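Local atomic coordinates of GAF domain-containing protein (Thermoplasma acidophilum, PDB entry 4MN7), a protein that probably reduces free methionine-R-sulfoxide to methionine, as a type II enzyme of the free methionine-R-sulfoxide reductase group built on a GAF domain. Residues V94-I103 / A128-F139. The protein carries 1 engineered substitution. Sequence-based numbering, arbitrary orientation.
Sequences VPVRYQGEPI and ADLMAPLVHEFF
The rings of Y98 and H136 lie flat on one another in a face-to-face stack, their centroids 3.6 Å apart and their planes 5° from parallel. Both side chains are turned across the contact with CG anti to N (chi1 -169° for Y98, -180° for H136). They cross at about a right angle, and the imidazole lies over the centre of the phenol ring. At the edge of the H136 ring sits the I103 side chain, whose CD1 reaches H136 CA at 3.5 Å. The other branch of I103 serves F139: CG2 stands over the ring face in a CH-pi contact, 3.8 Å from the ring centroid. Deeper in, V96 CG1 packs against A132 CB at 3.7 Å and extends to V135, while its CG2 faces A128. The two alanines let the strand come close, with R97 O 3.3 Å from A132 CB. That carbonyl also accepts a hydrogen bond from a water that donates in turn to D129 OD1, linking strand and helix where no direct hydrogen bond does. A serine in place of Y98 would probably leave one imidazole face without its stacking partner and H136 freer to turn. Through the type I' turn from Y98 to E101, strands 90-98 and 101-110 form a beta hairpin of the GAF domain's antiparallel sheet, on which helix 118-136 packs. V135 also touches F30 and V32 of strand 27-34, and L134 meets helix 2-21.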
ATOM      1  N   VAL A  94      -9.509   0.896  13.871  1.00 32.03           N
ATOM      2  CA  VAL A  94     -10.308   0.925  12.658  1.00 30.02           C
ATOM      3  C   VAL A  94     -10.093  -0.394  11.978  1.00 29.67           C
ATOM      4  O   VAL A  94      -8.959  -0.742  11.710  1.00 34.33           O
ATOM      5  CB  VAL A  94      -9.736   1.991  11.759  1.00 30.90           C
ATOM      6  CG1 VAL A  94     -10.423   1.960  10.424  1.00 30.81           C
ATOM      7  CG2 VAL A  94      -9.854   3.355  12.432  1.00 33.86           C
ATOM      8  N   PRO A  95     -11.149  -1.184  11.756  1.00 28.29           N
ATOM      9  CA  PRO A  95     -11.012  -2.505  11.104  1.00 30.72           C
ATOM     10  C   PRO A  95     -10.544  -2.423   9.678  1.00 32.86           C
ATOM     11  O   PRO A  95     -10.928  -1.498   8.965  1.00 34.01           O
ATOM     12  CB  PRO A  95     -12.424  -3.067  11.134  1.00 28.24           C
ATOM     13  CG  PRO A  95     -13.280  -1.881  11.303  1.00 28.40           C
ATOM     14  CD  PRO A  95     -12.537  -0.894  12.074  1.00 27.77           C
ATOM     15  N   VAL A  96      -9.708  -3.377   9.276  1.00 30.61           N
ATOM     16  CA  VAL A  96      -9.283  -3.532   7.863  1.00 32.09           C
ATOM     17  C   VAL A  96     -10.081  -4.671   7.290  1.00 32.57           C
ATOM     18  O   VAL A  96     -10.015  -5.744   7.802  1.00 33.32           O
ATOM     19  CB  VAL A  96      -7.782  -3.807   7.713  1.00 31.75           C
ATOM     20  CG1 VAL A  96      -7.399  -4.129   6.224  1.00 32.56           C
ATOM     21  CG2 VAL A  96      -7.020  -2.602   8.253  1.00 33.46           C
ATOM     22  N   ARG A  97     -10.904  -4.405   6.297  1.00 30.47           N
ATOM     23  CA  ARG A  97     -11.731  -5.430   5.719  1.00 32.22           C
ATOM     24  C   ARG A  97     -11.341  -5.965   4.322  1.00 31.70           C
ATOM     25  O   ARG A  97     -10.918  -5.235   3.397  1.00 35.55           O
ATOM     26  CB  ARG A  97     -13.152  -4.927   5.603  1.00 31.33           C
ATOM     27  CG  ARG A  97     -13.726  -4.500   6.924  1.00 33.09           C
ATOM     28  CD  ARG A  97     -14.989  -3.703   6.657  1.00 38.86           C
ATOM     29  NE  ARG A  97     -15.585  -3.296   7.895  1.00 36.18           N
ATOM     30  CZ  ARG A  97     -16.141  -2.129   8.101  1.00 36.18           C
ATOM     31  NH1 ARG A  97     -16.228  -1.267   7.129  1.00 42.21           N
ATOM     32  NH2 ARG A  97     -16.681  -1.856   9.278  1.00 37.70           N
ATOM     33  N   TYR A  98     -11.552  -7.266   4.160  1.00 35.93           N
ATOM     34  CA  TYR A  98     -11.227  -7.969   2.913  1.00 32.78           C
ATOM     35  C   TYR A  98     -12.387  -8.896   2.612  1.00 36.70           C
ATOM     36  O   TYR A  98     -12.693  -9.789   3.362  1.00 42.92           O
ATOM     37  CB  TYR A  98      -9.915  -8.697   3.063  1.00 37.73           C
ATOM     38  CG  TYR A  98      -9.335  -9.250   1.756  1.00 39.28           C
ATOM     39  CD1 TYR A  98      -9.709 -10.542   1.273  1.00 41.73           C
ATOM     40  CD2 TYR A  98      -8.459  -8.490   0.989  1.00 43.45           C
ATOM     41  CE1 TYR A  98      -9.189 -11.047   0.071  1.00 44.77           C
ATOM     42  CE2 TYR A  98      -7.924  -8.989  -0.194  1.00 45.72           C
ATOM     43  CZ  TYR A  98      -8.278 -10.272  -0.641  1.00 49.22           C
ATOM     44  OH  TYR A  98      -7.741 -10.725  -1.827  1.00 53.85           O
ATOM     45  N   GLN A  99     -13.086  -8.596   1.535  1.00 41.12           N
ATOM     46  CA  GLN A  99     -14.327  -9.278   1.204  1.00 47.57           C
ATOM     47  C   GLN A  99     -15.348  -9.123   2.300  1.00 44.81           C
ATOM     48  O   GLN A  99     -15.903 -10.093   2.721  1.00 59.22           O
ATOM     49  CB  GLN A  99     -14.027 -10.752   0.867  1.00 45.86           C
ATOM     50  CG  GLN A  99     -13.321 -10.799  -0.481  1.00 48.89           C
ATOM     51  CD  GLN A  99     -12.546 -12.045  -0.738  1.00 56.92           C
ATOM     52  OE1 GLN A  99     -12.262 -12.810   0.162  1.00 68.62           O
ATOM     53  NE2 GLN A  99     -12.181 -12.247  -1.976  1.00 60.15           N
ATOM     54  N   GLY A 100     -15.522  -7.901   2.799  1.00 46.33           N
ATOM     55  CA  GLY A 100     -16.522  -7.599   3.815  1.00 47.88           C
ATOM     56  C   GLY A 100     -16.214  -8.044   5.258  1.00 53.05           C
ATOM     57  O   GLY A 100     -16.889  -7.592   6.184  1.00 56.76           O
ATOM     58  N   GLU A 101     -15.183  -8.876   5.440  1.00 46.23           N
ATOM     59  CA  GLU A 101     -14.807  -9.411   6.736  1.00 43.32           C
ATOM     60  C   GLU A 101     -13.501  -8.781   7.264  1.00 36.84           C
ATOM     61  O   GLU A 101     -12.569  -8.495   6.519  1.00 36.89           O
ATOM     62  CB  GLU A 101     -14.682 -10.935   6.615  1.00 46.58           C
ATOM     63  CG  GLU A 101     -16.034 -11.687   6.638  1.00 57.58           C
ATOM     64  CD  GLU A 101     -17.053 -11.111   7.653  1.00 63.71           C
ATOM     65  OE1 GLU A 101     -17.049 -11.478   8.849  1.00 65.57           O
ATOM     66  OE2 GLU A 101     -17.886 -10.271   7.258  1.00 65.28           O
ATOM     67  N   PRO A 102     -13.434  -8.602   8.540  1.00 39.46           N
ATOM     68  CA  PRO A 102     -12.270  -8.010   9.129  1.00 39.56           C
ATOM     69  C   PRO A 102     -11.085  -8.949   9.046  1.00 37.34           C
ATOM     70  O   PRO A 102     -11.224 -10.131   9.304  1.00 36.14           O
ATOM     71  CB  PRO A 102     -12.694  -7.751  10.573  1.00 38.35           C
ATOM     72  CG  PRO A 102     -13.903  -8.634  10.813  1.00 42.93           C
ATOM     73  CD  PRO A 102     -14.505  -8.911   9.503  1.00 40.87           C
ATOM     74  N   ILE A 103      -9.939  -8.442   8.623  1.00 33.21           N
ATOM     75  CA  ILE A 103      -8.723  -9.278   8.587  1.00 33.48           C
ATOM     76  C   ILE A 103      -7.595  -8.700   9.422  1.00 29.40           C
ATOM     77  O   ILE A 103      -6.493  -9.270   9.496  1.00 31.89           O
ATOM     78  CB  ILE A 103      -8.259  -9.539   7.146  1.00 31.31           C
ATOM     79  CG1 ILE A 103      -8.030  -8.193   6.430  1.00 33.90           C
ATOM     80  CG2 ILE A 103      -9.352 -10.355   6.441  1.00 38.73           C
ATOM     81  CD1 ILE A 103      -6.937  -8.198   5.395  1.00 34.32           C
ATOM     82  N   ALA A 128      -7.859   2.405   5.598  1.00 30.77           N
ATOM     83  CA  ALA A 128      -7.955   1.014   5.862  1.00 29.99           C
ATOM     84  C   ALA A 128      -8.396   0.223   4.646  1.00 34.77           C
ATOM     85  O   ALA A 128      -7.868  -0.867   4.380  1.00 35.41           O
ATOM     86  CB  ALA A 128      -8.859   0.764   7.004  1.00 35.41           C
ATOM     87  N   ASP A 129      -9.293   0.789   3.859  1.00 31.96           N
ATOM     88  CA  ASP A 129      -9.800   0.109   2.708  1.00 33.23           C
ATOM     89  C   ASP A 129      -8.743   0.084   1.591  1.00 35.83           C
ATOM     90  O   ASP A 129      -8.574  -0.945   0.928  1.00 33.70           O
ATOM     91  CB  ASP A 129     -11.039   0.821   2.224  1.00 33.34           C
ATOM     92  CG  ASP A 129     -11.665   0.139   1.072  1.00 41.00           C
ATOM     93  OD1 ASP A 129     -11.709  -1.129   1.046  1.00 39.42           O
ATOM     94  OD2 ASP A 129     -12.125   0.875   0.172  1.00 43.44           O
ATOM     95  N   LEU A 130      -8.024   1.197   1.393  1.00 34.37           N
ATOM     96  CA  LEU A 130      -6.981   1.242   0.372  1.00 36.36           C
ATOM     97  C   LEU A 130      -5.813   0.287   0.685  1.00 35.21           C
ATOM     98  O   LEU A 130      -5.215  -0.290  -0.214  1.00 32.31           O
ATOM     99  CB  LEU A 130      -6.446   2.661   0.169  1.00 35.13           C
ATOM    100  CG  LEU A 130      -7.461   3.732  -0.237  1.00 37.77           C
ATOM    101  CD1 LEU A 130      -6.860   5.127  -0.212  1.00 38.71           C
ATOM    102  CD2 LEU A 130      -8.010   3.418  -1.565  1.00 41.31           C
ATOM    103  N   MET A 131      -5.530   0.090   1.960  1.00 32.28           N
ATOM    104  CA  MET A 131      -4.436  -0.747   2.428  1.00 30.04           C
ATOM    105  C   MET A 131      -4.806  -2.213   2.547  1.00 32.54           C
ATOM    106  O   MET A 131      -3.913  -3.067   2.690  1.00 29.16           O
ATOM    107  CB  MET A 131      -3.925  -0.278   3.806  1.00 32.74           C
ATOM    108  CG  MET A 131      -3.281   1.123   3.757  1.00 34.89           C
ATOM    109  SD  MET A 131      -1.814   1.115   2.668  1.00 30.90           S
ATOM    110  CE  MET A 131      -0.703   0.045   3.582  1.00 34.40           C
ATOM    111  N   ALA A 132      -6.082  -2.539   2.420  1.00 33.35           N
ATOM    112  CA  ALA A 132      -6.485  -3.918   2.709  1.00 31.56           C
ATOM    113  C   ALA A 132      -5.785  -5.031   1.922  1.00 31.09           C
ATOM    114  O   ALA A 132      -5.421  -6.036   2.509  1.00 31.21           O
ATOM    115  CB  ALA A 132      -7.963  -4.073   2.612  1.00 32.15           C
ATOM    116  N   PRO A 133      -5.574  -4.860   0.617  1.00 31.90           N
ATOM    117  CA  PRO A 133      -4.910  -5.988  -0.052  1.00 31.68           C
ATOM    118  C   PRO A 133      -3.540  -6.229   0.489  1.00 29.58           C
ATOM    119  O   PRO A 133      -3.060  -7.352   0.564  1.00 32.08           O
ATOM    120  CB  PRO A 133      -4.823  -5.511  -1.526  1.00 32.85           C
ATOM    121  CG  PRO A 133      -6.091  -4.699  -1.675  1.00 32.65           C
ATOM    122  CD  PRO A 133      -6.244  -3.970  -0.359  1.00 34.50           C
ATOM    123  N   LEU A 134      -2.881  -5.148   0.866  1.00 30.30           N
ATOM    124  CA  LEU A 134      -1.577  -5.282   1.371  1.00 30.78           C
ATOM    125  C   LEU A 134      -1.579  -5.951   2.725  1.00 32.54           C
ATOM    126  O   LEU A 134      -0.767  -6.795   2.980  1.00 35.73           O
ATOM    127  CB  LEU A 134      -0.877  -3.935   1.460  1.00 34.36           C
ATOM    128  CG  LEU A 134      -0.552  -3.299   0.118  1.00 35.93           C
ATOM    129  CD1 LEU A 134      -0.409  -1.794   0.301  1.00 35.97           C
ATOM    130  CD2 LEU A 134       0.721  -3.916  -0.391  1.00 33.04           C
ATOM    131  N   VAL A 135      -2.459  -5.545   3.611  1.00 32.29           N
ATOM    132  CA  VAL A 135      -2.557  -6.146   4.964  1.00 31.69           C
ATOM    133  C   VAL A 135      -2.954  -7.620   4.818  1.00 30.66           C
ATOM    134  O   VAL A 135      -2.533  -8.459   5.565  1.00 31.70           O
ATOM    135  CB  VAL A 135      -3.675  -5.485   5.772  1.00 31.89           C
ATOM    136  CG1 VAL A 135      -3.992  -6.297   7.033  1.00 35.47           C
ATOM    137  CG2 VAL A 135      -3.273  -4.107   6.155  1.00 33.67           C
ATOM    138  N   HIS A 136      -3.736  -7.917   3.800  1.00 32.39           N
ATOM    139  CA  HIS A 136      -4.188  -9.264   3.550  1.00 31.52           C
ATOM    140  C   HIS A 136      -3.054 -10.246   3.285  1.00 37.84           C
ATOM    141  O   HIS A 136      -3.156 -11.416   3.564  1.00 38.32           O
ATOM    142  CB  HIS A 136      -5.144  -9.284   2.368  1.00 36.28           C
ATOM    143  CG  HIS A 136      -5.675 -10.646   2.043  1.00 36.46           C
ATOM    144  ND1 HIS A 136      -5.221 -11.376   0.969  1.00 42.30           N
ATOM    145  CD2 HIS A 136      -6.593 -11.428   2.661  1.00 35.49           C
ATOM    146  CE1 HIS A 136      -5.858 -12.536   0.913  1.00 39.90           C
ATOM    147  NE2 HIS A 136      -6.696 -12.590   1.929  1.00 42.12           N
ATOM    148  N   GLU A 137      -1.956  -9.771   2.756  1.00 38.22           N
ATOM    149  CA  GLU A 137      -0.806 -10.648   2.589  1.00 38.94           C
ATOM    150  C   GLU A 137      -0.355 -11.270   3.884  1.00 40.92           C
ATOM    151  O   GLU A 137       0.338 -12.286   3.857  1.00 32.84           O
ATOM    152  CB  GLU A 137       0.364  -9.869   1.967  1.00 37.46           C
ATOM    153  CG  GLU A 137       0.129  -9.477   0.521  1.00 35.06           C
ATOM    154  CD  GLU A 137      -0.022 -10.711  -0.351  1.00 41.38           C
ATOM    155  OE1 GLU A 137       0.892 -11.565  -0.304  1.00 38.26           O
ATOM    156  OE2 GLU A 137      -1.028 -10.804  -1.071  1.00 36.90           O
ATOM    157  N   PHE A 138      -0.669 -10.649   5.021  1.00 38.45           N
ATOM    158  CA  PHE A 138      -0.364 -11.272   6.329  1.00 37.61           C
ATOM    159  C   PHE A 138      -1.529 -12.059   6.941  1.00 37.68           C
ATOM    160  O   PHE A 138      -1.373 -12.766   7.943  1.00 36.83           O
ATOM    161  CB  PHE A 138       0.141 -10.208   7.296  1.00 36.17           C
ATOM    162  CG  PHE A 138       1.535  -9.820   7.032  1.00 34.49           C
ATOM    163  CD1 PHE A 138       2.555 -10.555   7.549  1.00 39.19           C
ATOM    164  CD2 PHE A 138       1.824  -8.758   6.230  1.00 37.41           C
ATOM    165  CE1 PHE A 138       3.866 -10.231   7.339  1.00 41.18           C
ATOM    166  CE2 PHE A 138       3.146  -8.439   5.969  1.00 39.64           C
ATOM    167  CZ  PHE A 138       4.169  -9.153   6.539  1.00 40.47           C
ATOM    168  N   PHE A 139      -2.699 -11.952   6.350  1.00 33.30           N
ATOM    169  CA  PHE A 139      -3.856 -12.556   6.946  1.00 34.51           C
ATOM    170  C   PHE A 139      -3.715 -14.057   6.842  1.00 38.01           C
ATOM    171  O   PHE A 139      -3.275 -14.552   5.833  1.00 35.59           O
ATOM    172  CB  PHE A 139      -5.119 -12.160   6.222  1.00 37.13           C
ATOM    173  CG  PHE A 139      -6.363 -12.861   6.733  1.00 33.68           C
ATOM    174  CD1 PHE A 139      -6.813 -12.642   8.021  1.00 39.63           C
ATOM    175  CD2 PHE A 139      -7.064 -13.757   5.940  1.00 34.92           C
ATOM    176  CE1 PHE A 139      -7.980 -13.276   8.499  1.00 40.21           C
ATOM    177  CE2 PHE A 139      -8.191 -14.452   6.442  1.00 42.57           C
ATOM    178  CZ  PHE A 139      -8.654 -14.201   7.736  1.00 36.01           C
TER
HETATM  179  O   HOH W   1     -12.376  -3.054   2.506  1.00 47.43           O